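Local structure of 3-dehydroquinate dehydratase (Aquifex aeolicus, 2EGZ) at residues G138-I143 and E164-L169; D85-E90 and K109-S114; W125-V130 and A154-I159; A24-L29 and K55-I60; L120-W125 and I143-N148. The protein probably catalyses the cis-dehydration of 3-dehydroquinate to 3-dehydroshikimate, the third step of the chorismate pathway, through a Schiff-base intermediate. All coordinates share one frame; numbering follows the deposited sequence.

Contact 1: residues G138-I143 and E164-L169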
# COMPACT_ATOMS: atom_id res chain seq x y z
N GLY B 138 7.98 -17.24 1.08
CA GLY B 138 7.49 -18.59 1.33
C GLY B 138 5.99 -18.85 1.27
O GLY B 138 5.51 -19.80 1.89
N GLY B 139 5.25 -18.04 0.53
CA GLY B 139 3.82 -18.27 0.46
C GLY B 139 3.31 -18.51 -0.95
O GLY B 139 4.09 -18.53 -1.91
N ILE B 140 2.01 -18.71 -1.07
CA ILE B 140 1.37 -18.91 -2.36
C ILE B 140 0.91 -17.52 -2.78
O ILE B 140 -0.00 -16.95 -2.19
CB ILE B 140 0.13 -19.81 -2.25
CG1 ILE B 140 0.52 -21.17 -1.66
CG2 ILE B 140 -0.51 -19.98 -3.62
CD1 ILE B 140 -0.66 -22.06 -1.34
N PRO B 141 1.56 -16.94 -3.79
CA PRO B 141 1.16 -15.60 -4.23
C PRO B 141 -0.24 -15.56 -4.83
O PRO B 141 -0.62 -16.43 -5.61
CB PRO B 141 2.25 -15.23 -5.24
CG PRO B 141 2.65 -16.56 -5.81
CD PRO B 141 2.68 -17.46 -4.60
N LYS B 142 -1.00 -14.54 -4.43
CA LYS B 142 -2.36 -14.35 -4.92
C LYS B 142 -2.47 -12.94 -5.47
O LYS B 142 -2.12 -11.97 -4.79
CB LYS B 142 -3.38 -14.52 -3.78
CG LYS B 142 -4.79 -14.09 -4.15
CD LYS B 142 -5.77 -14.29 -3.01
CE LYS B 142 -7.18 -13.89 -3.44
NZ LYS B 142 -8.21 -14.10 -2.38
N ILE B 143 -2.96 -12.82 -6.70
CA ILE B 143 -3.13 -11.53 -7.35
C ILE B 143 -4.59 -11.39 -7.77
O ILE B 143 -5.09 -12.21 -8.53
CB ILE B 143 -2.23 -11.39 -8.60
CG1 ILE B 143 -0.76 -11.54 -8.22
CG2 ILE B 143 -2.46 -10.03 -9.27
CD1 ILE B 143 0.18 -11.53 -9.41
N GLU B 164 7.33 -19.17 -12.37
CA GLU B 164 6.87 -20.52 -12.08
C GLU B 164 6.45 -20.79 -10.64
O GLU B 164 7.04 -20.26 -9.69
CB GLU B 164 7.95 -21.52 -12.49
CG GLU B 164 7.68 -22.95 -12.06
CD GLU B 164 8.78 -23.90 -12.49
OE1 GLU B 164 9.96 -23.60 -12.21
OE2 GLU B 164 8.46 -24.93 -13.12
N GLY B 165 5.43 -21.62 -10.48
CA GLY B 165 4.95 -21.97 -9.16
C GLY B 165 3.44 -21.92 -9.05
O GLY B 165 2.77 -21.30 -9.88
N GLU B 166 2.89 -22.58 -8.03
CA GLU B 166 1.45 -22.53 -7.87
C GLU B 166 1.15 -21.14 -7.35
O GLU B 166 1.93 -20.55 -6.59
CB GLU B 166 0.96 -23.61 -6.90
CG GLU B 166 1.50 -23.56 -5.50
CD GLU B 166 1.02 -24.74 -4.67
OE1 GLU B 166 1.23 -25.89 -5.11
OE2 GLU B 166 0.44 -24.52 -3.59
N LYS B 167 0.01 -20.60 -7.77
CA LYS B 167 -0.38 -19.26 -7.39
C LYS B 167 -1.89 -19.18 -7.46
O LYS B 167 -2.55 -20.19 -7.71
CB LYS B 167 0.24 -18.27 -8.38
CG LYS B 167 0.01 -18.66 -9.85
CD LYS B 167 0.77 -17.75 -10.82
CE LYS B 167 2.28 -17.92 -10.75
NZ LYS B 167 2.78 -19.13 -11.48
N ILE B 168 -2.42 -17.99 -7.23
CA ILE B 168 -3.87 -17.75 -7.30
C ILE B 168 -4.03 -16.50 -8.14
O ILE B 168 -3.54 -15.43 -7.78
CB ILE B 168 -4.46 -17.52 -5.89
CG1 ILE B 168 -4.31 -18.80 -5.06
CG2 ILE B 168 -5.93 -17.11 -6.00
CD1 ILE B 168 -4.55 -18.59 -3.56
N LEU B 169 -4.71 -16.64 -9.27
CA LEU B 169 -4.91 -15.53 -10.19
C LEU B 169 -6.37 -15.19 -10.36
O LEU B 169 -7.18 -16.07 -10.66
CB LEU B 169 -4.32 -15.88 -11.55
CG LEU B 169 -2.85 -16.28 -11.50
CD1 LEU B 169 -2.42 -16.79 -12.86
CD2 LEU B 169 -2.01 -15.08 -11.07

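Contact 2: residues D85-E90 and K109-S114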
# COMPACT_ATOMS: atom_id res chain seq x y z
N ASP B 85 -6.14 -24.00 7.74
CA ASP B 85 -5.42 -24.66 6.65
C ASP B 85 -4.59 -23.65 5.87
O ASP B 85 -3.47 -23.95 5.45
CB ASP B 85 -6.41 -25.37 5.73
CG ASP B 85 -7.28 -26.35 6.48
OD1 ASP B 85 -6.79 -27.46 6.81
OD2 ASP B 85 -8.44 -26.01 6.77
N TYR B 86 -5.15 -22.46 5.68
CA TYR B 86 -4.46 -21.37 4.97
C TYR B 86 -4.67 -20.08 5.76
O TYR B 86 -5.67 -19.92 6.46
CB TYR B 86 -5.07 -21.10 3.59
CG TYR B 86 -5.08 -22.23 2.60
CD1 TYR B 86 -4.05 -22.38 1.67
CD2 TYR B 86 -6.15 -23.11 2.54
CE1 TYR B 86 -4.10 -23.37 0.70
CE2 TYR B 86 -6.21 -24.11 1.58
CZ TYR B 86 -5.19 -24.23 0.66
OH TYR B 86 -5.27 -25.19 -0.32
N THR B 87 -3.72 -19.17 5.61
CA THR B 87 -3.80 -17.84 6.19
C THR B 87 -3.46 -16.91 5.04
O THR B 87 -2.44 -17.10 4.36
CB THR B 87 -2.80 -17.62 7.34
OG1 THR B 87 -3.21 -18.36 8.49
CG2 THR B 87 -2.74 -16.13 7.70
N ASP B 88 -4.32 -15.93 4.78
CA ASP B 88 -4.09 -14.98 3.71
C ASP B 88 -3.65 -13.65 4.33
O ASP B 88 -4.40 -13.03 5.07
CB ASP B 88 -5.38 -14.77 2.90
CG ASP B 88 -5.21 -13.79 1.74
OD1 ASP B 88 -4.47 -12.79 1.90
OD2 ASP B 88 -5.82 -14.01 0.67
N ILE B 89 -2.42 -13.25 4.03
CA ILE B 89 -1.88 -11.99 4.54
C ILE B 89 -1.50 -11.15 3.32
O ILE B 89 -1.06 -11.70 2.31
CB ILE B 89 -0.65 -12.22 5.44
CG1 ILE B 89 -0.14 -10.89 6.02
CG2 ILE B 89 0.45 -12.91 4.66
CD1 ILE B 89 -1.14 -10.21 6.94
N GLU B 90 -1.68 -9.84 3.40
CA GLU B 90 -1.34 -8.98 2.27
C GLU B 90 0.17 -8.80 2.15
O GLU B 90 0.87 -8.68 3.16
CB GLU B 90 -1.98 -7.59 2.41
CG GLU B 90 -3.49 -7.57 2.63
CD GLU B 90 -3.89 -8.00 4.03
OE1 GLU B 90 -3.07 -7.86 4.96
OE2 GLU B 90 -5.04 -8.46 4.20
N LYS B 109 0.88 -25.62 8.07
CA LYS B 109 -0.18 -24.94 7.33
C LYS B 109 0.38 -24.15 6.15
O LYS B 109 1.59 -24.12 5.95
CB LYS B 109 -0.95 -24.01 8.28
CG LYS B 109 -1.56 -24.75 9.47
CD LYS B 109 -2.51 -25.83 9.00
CE LYS B 109 -3.18 -26.55 10.16
NZ LYS B 109 -2.25 -27.42 10.91
N LYS B 110 -0.50 -23.50 5.39
CA LYS B 110 -0.07 -22.74 4.21
C LYS B 110 -0.32 -21.25 4.30
O LYS B 110 -1.31 -20.80 4.89
CB LYS B 110 -0.78 -23.28 2.95
CG LYS B 110 -0.48 -24.73 2.64
CD LYS B 110 -1.17 -25.17 1.36
CE LYS B 110 -0.77 -26.59 0.98
NZ LYS B 110 -1.39 -27.02 -0.31
N LEU B 111 0.57 -20.48 3.69
CA LEU B 111 0.45 -19.03 3.70
C LEU B 111 0.17 -18.49 2.31
O LEU B 111 0.90 -18.79 1.36
CB LEU B 111 1.74 -18.39 4.23
CG LEU B 111 1.69 -16.87 4.48
CD1 LEU B 111 0.68 -16.57 5.57
CD2 LEU B 111 3.07 -16.36 4.87
N ILE B 112 -0.90 -17.71 2.19
CA ILE B 112 -1.23 -17.08 0.92
C ILE B 112 -0.80 -15.64 1.12
O ILE B 112 -1.10 -15.04 2.14
CB ILE B 112 -2.75 -17.12 0.64
CG1 ILE B 112 -3.19 -18.54 0.31
CG2 ILE B 112 -3.08 -16.17 -0.51
CD1 ILE B 112 -4.70 -18.67 0.16
N ILE B 113 -0.07 -15.09 0.16
CA ILE B 113 0.38 -13.70 0.25
C ILE B 113 -0.28 -12.99 -0.91
O ILE B 113 0.05 -13.22 -2.07
CB ILE B 113 1.90 -13.61 0.18
CG1 ILE B 113 2.50 -14.32 1.41
CG2 ILE B 113 2.34 -12.15 0.13
CD1 ILE B 113 4.02 -14.42 1.40
N SER B 114 -1.24 -12.13 -0.58
CA SER B 114 -2.04 -11.44 -1.58
C SER B 114 -1.75 -9.99 -1.91
O SER B 114 -1.13 -9.25 -1.15
CB SER B 114 -3.51 -11.56 -1.18
OG SER B 114 -3.72 -10.95 0.08
O HOH W 1 -3.46 -25.19 -2.25

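Contact 3: residues W125-V130 and A154-I159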
# COMPACT_ATOMS: atom_id res chain seq x y z
N TRP B 125 5.69 -5.69 -14.94
CA TRP B 125 6.74 -5.79 -13.93
C TRP B 125 6.18 -5.88 -12.51
O TRP B 125 6.78 -6.51 -11.64
CB TRP B 125 7.74 -4.63 -14.03
CG TRP B 125 7.21 -3.29 -13.62
CD1 TRP B 125 6.60 -2.37 -14.42
CD2 TRP B 125 7.25 -2.73 -12.30
NE1 TRP B 125 6.27 -1.26 -13.68
CE2 TRP B 125 6.65 -1.45 -12.38
CE3 TRP B 125 7.74 -3.18 -11.07
CZ2 TRP B 125 6.53 -0.61 -11.26
CZ3 TRP B 125 7.61 -2.35 -9.95
CH2 TRP B 125 7.01 -1.08 -10.06
N ILE B 126 5.03 -5.25 -12.28
CA ILE B 126 4.38 -5.30 -10.98
C ILE B 126 3.78 -6.68 -10.76
O ILE B 126 3.89 -7.26 -9.68
CB ILE B 126 3.28 -4.22 -10.87
CG1 ILE B 126 3.93 -2.84 -10.80
CG2 ILE B 126 2.42 -4.47 -9.63
CD1 ILE B 126 2.95 -1.69 -10.66
N ILE B 127 3.15 -7.23 -11.80
CA ILE B 127 2.57 -8.56 -11.70
C ILE B 127 3.67 -9.56 -11.32
O ILE B 127 3.51 -10.36 -10.40
CB ILE B 127 1.94 -9.00 -13.04
CG1 ILE B 127 0.71 -8.14 -13.33
CG2 ILE B 127 1.57 -10.49 -12.99
CD1 ILE B 127 0.09 -8.36 -14.69
N ARG B 128 4.79 -9.49 -12.03
CA ARG B 128 5.90 -10.39 -11.76
C ARG B 128 6.53 -10.18 -10.39
O ARG B 128 6.93 -11.14 -9.74
CB ARG B 128 6.97 -10.26 -12.85
CG ARG B 128 6.54 -10.78 -14.22
CD ARG B 128 7.71 -10.82 -15.19
NE ARG B 128 8.16 -9.48 -15.54
CZ ARG B 128 7.79 -8.83 -16.65
NH1 ARG B 128 6.97 -9.41 -17.52
NH2 ARG B 128 8.23 -7.60 -16.86
N GLU B 129 6.64 -8.93 -9.96
CA GLU B 129 7.23 -8.65 -8.65
C GLU B 129 6.37 -9.22 -7.52
O GLU B 129 6.89 -9.76 -6.55
CB GLU B 129 7.41 -7.15 -8.44
CG GLU B 129 8.10 -6.83 -7.13
CD GLU B 129 8.31 -5.35 -6.94
OE1 GLU B 129 8.94 -4.72 -7.82
OE2 GLU B 129 7.85 -4.81 -5.91
N VAL B 130 5.06 -9.07 -7.65
CA VAL B 130 4.14 -9.58 -6.64
C VAL B 130 4.31 -11.09 -6.52
O VAL B 130 4.37 -11.64 -5.42
CB VAL B 130 2.67 -9.26 -7.00
CG1 VAL B 130 1.71 -10.03 -6.09
CG2 VAL B 130 2.42 -7.76 -6.85
N ALA B 154 -6.08 -11.65 -20.48
CA ALA B 154 -5.08 -12.44 -21.18
C ALA B 154 -3.68 -12.12 -20.65
O ALA B 154 -2.87 -13.01 -20.43
CB ALA B 154 -5.16 -12.14 -22.68
N ARG B 155 -3.42 -10.83 -20.44
CA ARG B 155 -2.12 -10.38 -19.95
C ARG B 155 -1.78 -10.92 -18.57
O ARG B 155 -0.69 -11.45 -18.35
CB ARG B 155 -2.07 -8.84 -19.95
CG ARG B 155 -0.69 -8.24 -19.74
CD ARG B 155 -0.65 -6.79 -20.22
NE ARG B 155 -1.59 -5.94 -19.49
CZ ARG B 155 -1.40 -5.49 -18.25
NH1 ARG B 155 -2.31 -4.72 -17.68
NH2 ARG B 155 -0.29 -5.81 -17.59
N LEU B 156 -2.72 -10.80 -17.63
CA LEU B 156 -2.49 -11.31 -16.28
C LEU B 156 -2.16 -12.80 -16.32
O LEU B 156 -1.20 -13.26 -15.68
CB LEU B 156 -3.73 -11.11 -15.40
CG LEU B 156 -3.65 -11.79 -14.02
CD1 LEU B 156 -2.53 -11.15 -13.20
CD2 LEU B 156 -4.98 -11.66 -13.28
N LEU B 157 -2.94 -13.56 -17.08
CA LEU B 157 -2.73 -15.00 -17.16
C LEU B 157 -1.42 -15.37 -17.83
O LEU B 157 -0.68 -16.23 -17.33
CB LEU B 157 -3.90 -15.65 -17.90
CG LEU B 157 -5.25 -15.51 -17.20
CD1 LEU B 157 -6.38 -15.95 -18.12
CD2 LEU B 157 -5.25 -16.35 -15.92
N CYS B 158 -1.11 -14.72 -18.94
CA CYS B 158 0.13 -15.01 -19.66
C CYS B 158 1.40 -14.59 -18.93
O CYS B 158 2.39 -15.32 -18.94
CB CYS B 158 0.08 -14.37 -21.04
SG CYS B 158 -1.19 -15.13 -22.06
N ILE B 159 1.37 -13.42 -18.32
CA ILE B 159 2.55 -12.93 -17.61
C ILE B 159 2.83 -13.77 -16.36
O ILE B 159 3.99 -13.93 -15.97
CB ILE B 159 2.37 -11.45 -17.22
CG1 ILE B 159 2.29 -10.59 -18.48
CG2 ILE B 159 3.51 -10.98 -16.32
CD1 ILE B 159 3.52 -10.64 -19.35

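Contact 4: residues A24-L29 and K55-I60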
# COMPACT_ATOMS: atom_id res chain seq x y z
N ALA B 24 -18.39 -26.50 -1.96
CA ALA B 24 -17.21 -25.70 -1.63
C ALA B 24 -16.17 -26.60 -0.98
O ALA B 24 -16.52 -27.51 -0.23
CB ALA B 24 -17.59 -24.58 -0.68
N ASP B 25 -14.90 -26.36 -1.28
CA ASP B 25 -13.81 -27.15 -0.69
C ASP B 25 -13.27 -26.35 0.48
O ASP B 25 -12.78 -26.90 1.47
CB ASP B 25 -12.67 -27.35 -1.68
CG ASP B 25 -13.09 -28.12 -2.91
OD1 ASP B 25 -13.43 -29.31 -2.76
OD2 ASP B 25 -13.07 -27.53 -4.02
N ILE B 26 -13.36 -25.03 0.34
CA ILE B 26 -12.84 -24.11 1.34
C ILE B 26 -13.80 -22.98 1.69
O ILE B 26 -14.55 -22.50 0.84
CB ILE B 26 -11.56 -23.44 0.81
CG1 ILE B 26 -10.50 -24.49 0.50
CG2 ILE B 26 -11.05 -22.42 1.82
CD1 ILE B 26 -9.31 -23.92 -0.25
N VAL B 27 -13.77 -22.56 2.95
CA VAL B 27 -14.56 -21.43 3.39
C VAL B 27 -13.53 -20.39 3.83
O VAL B 27 -12.67 -20.67 4.66
CB VAL B 27 -15.48 -21.75 4.60
CG1 VAL B 27 -15.97 -20.45 5.25
CG2 VAL B 27 -16.69 -22.56 4.14
N GLU B 28 -13.60 -19.21 3.24
CA GLU B 28 -12.68 -18.15 3.64
C GLU B 28 -13.37 -17.27 4.66
O GLU B 28 -14.37 -16.62 4.36
CB GLU B 28 -12.27 -17.28 2.44
CG GLU B 28 -11.44 -16.06 2.86
CD GLU B 28 -11.03 -15.18 1.70
OE1 GLU B 28 -11.87 -14.95 0.81
OE2 GLU B 28 -9.87 -14.70 1.69
N LEU B 29 -12.85 -17.25 5.88
CA LEU B 29 -13.44 -16.42 6.91
C LEU B 29 -12.89 -15.01 6.74
O LEU B 29 -11.71 -14.76 6.97
CB LEU B 29 -13.10 -16.94 8.32
CG LEU B 29 -13.86 -18.16 8.85
CD1 LEU B 29 -13.58 -19.36 7.97
CD2 LEU B 29 -13.44 -18.45 10.28
N LYS B 55 -11.97 -27.05 4.43
CA LYS B 55 -10.75 -26.36 4.83
C LYS B 55 -11.05 -24.88 5.01
O LYS B 55 -12.07 -24.39 4.53
CB LYS B 55 -9.65 -26.55 3.79
CG LYS B 55 -9.03 -27.93 3.82
CD LYS B 55 -7.95 -28.06 2.78
CE LYS B 55 -7.26 -29.41 2.87
NZ LYS B 55 -6.58 -29.58 4.18
N THR B 56 -10.15 -24.17 5.68
CA THR B 56 -10.34 -22.76 5.94
C THR B 56 -9.20 -21.88 5.47
O THR B 56 -8.06 -22.32 5.35
CB THR B 56 -10.48 -22.47 7.45
OG1 THR B 56 -9.28 -22.88 8.12
CG2 THR B 56 -11.66 -23.22 8.03
N ILE B 57 -9.54 -20.63 5.18
CA ILE B 57 -8.57 -19.60 4.83
C ILE B 57 -8.88 -18.52 5.86
O ILE B 57 -10.01 -18.05 5.95
CB ILE B 57 -8.79 -19.00 3.42
CG1 ILE B 57 -8.43 -20.01 2.33
CG2 ILE B 57 -7.90 -17.77 3.25
CD1 ILE B 57 -8.77 -19.53 0.93
N LEU B 58 -7.88 -18.17 6.65
CA LEU B 58 -8.04 -17.14 7.67
C LEU B 58 -7.62 -15.81 7.04
O LEU B 58 -6.43 -15.60 6.78
CB LEU B 58 -7.15 -17.45 8.88
CG LEU B 58 -7.08 -16.39 9.98
CD1 LEU B 58 -8.45 -16.21 10.62
CD2 LEU B 58 -6.05 -16.81 11.03
N THR B 59 -8.59 -14.94 6.80
CA THR B 59 -8.33 -13.64 6.21
C THR B 59 -8.83 -12.52 7.11
O THR B 59 -9.94 -12.59 7.63
CB THR B 59 -9.02 -13.47 4.84
OG1 THR B 59 -8.48 -14.41 3.91
CG2 THR B 59 -8.80 -12.06 4.29
N ILE B 60 -8.00 -11.51 7.30
CA ILE B 60 -8.36 -10.36 8.12
C ILE B 60 -7.85 -9.19 7.29
O ILE B 60 -6.89 -8.52 7.65
CB ILE B 60 -7.62 -10.38 9.47
CG1 ILE B 60 -7.75 -11.77 10.11
CG2 ILE B 60 -8.23 -9.33 10.40
CD1 ILE B 60 -6.93 -11.94 11.37

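Contact 5: residues L120-W125 and I143-N148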
# COMPACT_ATOMS: atom_id res chain seq x y z
N LEU B 120 -7.41 -1.36 -11.55
CA LEU B 120 -6.85 -1.77 -12.84
C LEU B 120 -5.88 -2.94 -12.72
O LEU B 120 -5.55 -3.39 -11.63
CB LEU B 120 -6.10 -0.58 -13.45
CG LEU B 120 -5.08 0.08 -12.50
CD1 LEU B 120 -3.77 -0.70 -12.49
CD2 LEU B 120 -4.80 1.52 -12.95
N THR B 121 -5.44 -3.44 -13.87
CA THR B 121 -4.47 -4.52 -13.92
C THR B 121 -3.14 -3.81 -14.12
O THR B 121 -2.87 -3.24 -15.18
CB THR B 121 -4.75 -5.46 -15.10
OG1 THR B 121 -6.05 -6.03 -14.94
CG2 THR B 121 -3.70 -6.59 -15.15
N PRO B 122 -2.28 -3.82 -13.09
CA PRO B 122 -0.97 -3.16 -13.17
C PRO B 122 -0.03 -3.68 -14.23
O PRO B 122 -0.22 -4.78 -14.77
CB PRO B 122 -0.42 -3.32 -11.75
CG PRO B 122 -1.00 -4.64 -11.32
CD PRO B 122 -2.42 -4.56 -11.82
N PRO B 123 1.00 -2.88 -14.58
CA PRO B 123 2.00 -3.24 -15.59
C PRO B 123 2.62 -4.59 -15.29
O PRO B 123 2.63 -5.04 -14.15
CB PRO B 123 3.01 -2.10 -15.48
CG PRO B 123 2.13 -0.94 -15.16
CD PRO B 123 1.22 -1.51 -14.10
N ASN B 124 3.16 -5.24 -16.32
CA ASN B 124 3.75 -6.56 -16.15
C ASN B 124 4.80 -6.68 -15.06
O ASN B 124 4.80 -7.66 -14.32
CB ASN B 124 4.33 -7.05 -17.47
CG ASN B 124 3.28 -7.14 -18.56
OD1 ASN B 124 2.08 -7.22 -18.27
ND2 ASN B 124 3.72 -7.15 -19.81
N TRP B 125 5.69 -5.69 -14.94
CA TRP B 125 6.74 -5.79 -13.93
C TRP B 125 6.18 -5.88 -12.51
O TRP B 125 6.78 -6.51 -11.64
CB TRP B 125 7.74 -4.63 -14.03
CG TRP B 125 7.21 -3.29 -13.62
CD1 TRP B 125 6.60 -2.37 -14.42
CD2 TRP B 125 7.25 -2.73 -12.30
NE1 TRP B 125 6.27 -1.26 -13.68
CE2 TRP B 125 6.65 -1.45 -12.38
CE3 TRP B 125 7.74 -3.18 -11.07
CZ2 TRP B 125 6.53 -0.61 -11.26
CZ3 TRP B 125 7.61 -2.35 -9.95
CH2 TRP B 125 7.01 -1.08 -10.06
N ILE B 143 -2.96 -12.82 -6.70
CA ILE B 143 -3.13 -11.53 -7.35
C ILE B 143 -4.59 -11.39 -7.77
O ILE B 143 -5.09 -12.21 -8.53
CB ILE B 143 -2.23 -11.39 -8.60
CG1 ILE B 143 -0.76 -11.54 -8.22
CG2 ILE B 143 -2.46 -10.03 -9.27
CD1 ILE B 143 0.18 -11.53 -9.41
N ALA B 144 -5.26 -10.36 -7.27
CA ALA B 144 -6.65 -10.11 -7.63
C ALA B 144 -6.72 -8.67 -8.13
O ALA B 144 -6.63 -7.73 -7.34
CB ALA B 144 -7.55 -10.29 -6.40
N VAL B 145 -6.86 -8.50 -9.44
CA VAL B 145 -6.89 -7.17 -10.05
C VAL B 145 -8.03 -6.98 -11.05
O VAL B 145 -8.38 -7.90 -11.80
CB VAL B 145 -5.55 -6.87 -10.76
CG1 VAL B 145 -4.41 -6.91 -9.75
CG2 VAL B 145 -5.30 -7.91 -11.87
N LYS B 146 -8.59 -5.78 -11.07
CA LYS B 146 -9.69 -5.48 -11.97
C LYS B 146 -9.24 -5.38 -13.42
O LYS B 146 -8.30 -4.65 -13.74
CB LYS B 146 -10.40 -4.18 -11.58
CG LYS B 146 -11.56 -3.83 -12.51
CD LYS B 146 -12.24 -2.52 -12.13
CE LYS B 146 -13.37 -2.19 -13.10
NZ LYS B 146 -14.01 -0.88 -12.80
N ALA B 147 -9.92 -6.11 -14.29
CA ALA B 147 -9.61 -6.07 -15.71
C ALA B 147 -10.53 -5.02 -16.32
O ALA B 147 -11.73 -4.99 -16.04
CB ALA B 147 -9.87 -7.44 -16.35
N ASN B 148 -9.95 -4.14 -17.13
CA ASN B 148 -10.73 -3.09 -17.78
C ASN B 148 -10.89 -3.38 -19.27
O ASN B 148 -11.34 -2.53 -20.05
CB ASN B 148 -10.06 -1.74 -17.55
CG ASN B 148 -10.14 -1.29 -16.09
OD1 ASN B 148 -9.13 -1.23 -15.39
ND2 ASN B 148 -11.35 -1.00 -15.63

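Contact 1: residues G138-I143 and E164-L169
With CG anti to the backbone N (chi1 170°) and every later torsion extended, Lys142 runs across Ile168 before its amine leaves for the barrel interior. The methylene CG rests on Ile168 CG2 at 3.7 Å, a branch that likewise stands anti to its own backbone N. The two side chains share a face because their residues are paired in parallel register. Ile168 is gripped through both of its backbone polar groups: its N donates to Pro141 O (2.9 Å), and its O accepts from Ile143 N over 2.9 Å in a nearly straight bond (166° at the hydrogen). Beyond them, Ile140 CG2 packs on Ile168 CG1 at 4.2 Å. The amine itself hydrogen-bonds a bound tartrate, probably from the crystallisation liquor, and makes a cation-pi contact with Tyr192. Lys142 forms the Schiff base with the substrate; the paired backbone and the apolar packing along its methylenes are consistent with a base of the chain that is held in place, while NZ reaches the pocket.

Contact 2: residues D85-E90 and K109-S114
Asp88 and Ser114 meet through the hydroxyl of the serine, which donates to Asp88 OD1 over 2.7 Å and uses the syn lone pair of that oxygen. Asp88 extends to it with CG anti to the backbone N (chi1 -179°), and the other oxygen, OD2, lies against Ile112 CG2 at 3.7 Å. On the same face, nearer the start of the strands, the Tyr86 ring and the Lys110 chain run side by side in the same direction, CE1 to CD 3.5 Å. A water in the plane of the ring, at its edge, binds Tyr86 OH at 2.6 Å and is only weakly held by Lys110 NZ. The other face is mostly apolar: Leu111 CD1 packs obliquely against Ile89 CG2 (3.8 Å), and the hydroxyl of Thr87 is bound by Ser81.

These groups are positioned by a regular parallel ladder from Tyr86-Lys110 to Glu90-Ser114. Its bonds include Ile112 N to Thr87 O, 2.7 Å and nearly straight (173°), and Ile89 N to Ile112 O, 2.9 Å. A second shell includes Lys142, in a long, weak ion pair with Asp88 OD2.

Strands 86-90 and 110-117 are joined by helix 94-107 in a beta-alpha-beta crossover. Ile89 packs on Leu96, Leu97 and Leu100 of that helix, and Thr87 on Phe77 of helix 73-80, while strands 55-59 and 140-146 continue the sheet beyond the pair.

Contact 3: residues W125-V130 and A154-I159
Ile127 and Ile159 point at each other across the two helices and cross at about a right angle, their CG2 methyls 3.9 Å apart. Each of those methyls stands anti to its own backbone N, which turns it toward the gap. The longer branch of Ile127 carries CD1 obliquely over to Leu156 CD1, 4.1 Å away. On the other flank the aliphatic part of Arg128 slants across Ile159, with CG 3.7 Å from CG2, while its NH1 is bound by Gln162. Arg155 differs: it brings the polar NH2 itself, already held by Asn124 and the carbonyl of Pro122, to 3.9 Å from Ile127 CD1. No hydrogen bond spans the two segments. Their axes approach to 10.2 Å at 45°, and Ile127 and Leu156 also lie on Ile143 of strand 140-146. Such side-chain packing between successive helices outside a parallel sheet is typical of the outer layer of a TIM barrel.

Contact 4: residues A24-L29 and K55-I60
Strands 26-29 and 55-59 run parallel with their axes 4.7 Å apart and 22° between their directions, laced by alternating bonds such as Val27 N to Lys55 O (3.0 Å) and Leu29 N to Ile57 O (3.0 Å). Where the pair ends, Thr59 N still donates to Leu29 O, so the backbone link lasts up to the residues that carry the main polar contact. That contact is the hydroxyl of Thr59, which donates to Glu28 OE2 over 2.6 Å. It meets the oxygen on the anti side, 20° out of the carboxylate plane. Glu28 spans the step because CG is anti to the backbone N (chi1 173°) and the chain stays extended, while Ile57 CG2 packs against its CG at 4.0 Å. Ile26 lies on the same face, its CG2 against Ile57 CG1 at 3.6 Å, extending the apolar packing along that face toward the start of the strands. Glu28 is predicted to bind 3-dehydroquinate and its side chain lies about 4 Å, between nearest atoms, from that of the Schiff-base Lys142; Thr59 probably fixes the rotation of its carboxylate.

On the opposite face Leu29 and Thr56 turn to helix 39-51, the connection of this beta-alpha-beta unit, touching Leu46 and Val49 respectively. Leu58 faces helix 73-80, and strands 2-7 and 86-90 flank the pair within the barrel sheet.

Contact 5: residues L120-W125 and I143-N148
Leu120 opens the contact with its backbone carbonyl oxygen, which lies 3.6 Å from Val145 CB, and its CA approaches Lys146 O at 3.3 Å. Thr121 follows with the polar link: its OG1 donates to Lys146 O over 2.9 Å, coming from above the carbonyl plane, 53° out of it, instead of along a lone pair. OG1 is anti to the carbonyl carbon (chi1 -61°), and CG2, anti to the backbone N, meets Val145 CG2 at 3.9 Å, the two side chains crossing at about a right angle. Next, the Pro122 ring turns its CD to Val145 CG1, 3.7 Å away. The chain then enters helix 124-136, with Pro123 at the N-cap position. The carbonyl of Thr121 is taken by Arg155 NH1 of helix 150-160, and Pro122 and Pro123 pack on Ser35 of the second subunit. Through Thr121 and Pro122 the loop leading from strand 110-117 into helix 124-136 is joined to the end of strand 140-146, its successor in the beta-alpha-beta unit, beside Tyr115 of the preceding strand.

Along the chain contact 4 closes first, then contact 2, after which the segments of contacts 1, 3 and 5 alternate. Contacts 4, 2 and 1 each pair neighbouring strands of the one parallel barrel sheet; the centres of contacts 4 and 2, like those of 2 and 1, are 10 Å apart, with backbone bonds such as Lys142 N to Ile113 O (2.9 Å) joining contact 1 to contact 2. Contact 5 shares strand 140-146 with contact 1, and its centre is 8 Å from that of contact 3, in the outer helical layer. Lys142 of the active site and Glu28, a predicted substrate-binding residue, thus come from well-separated parts of the sequence, while contacts 3 and 5 both touch the second subunit.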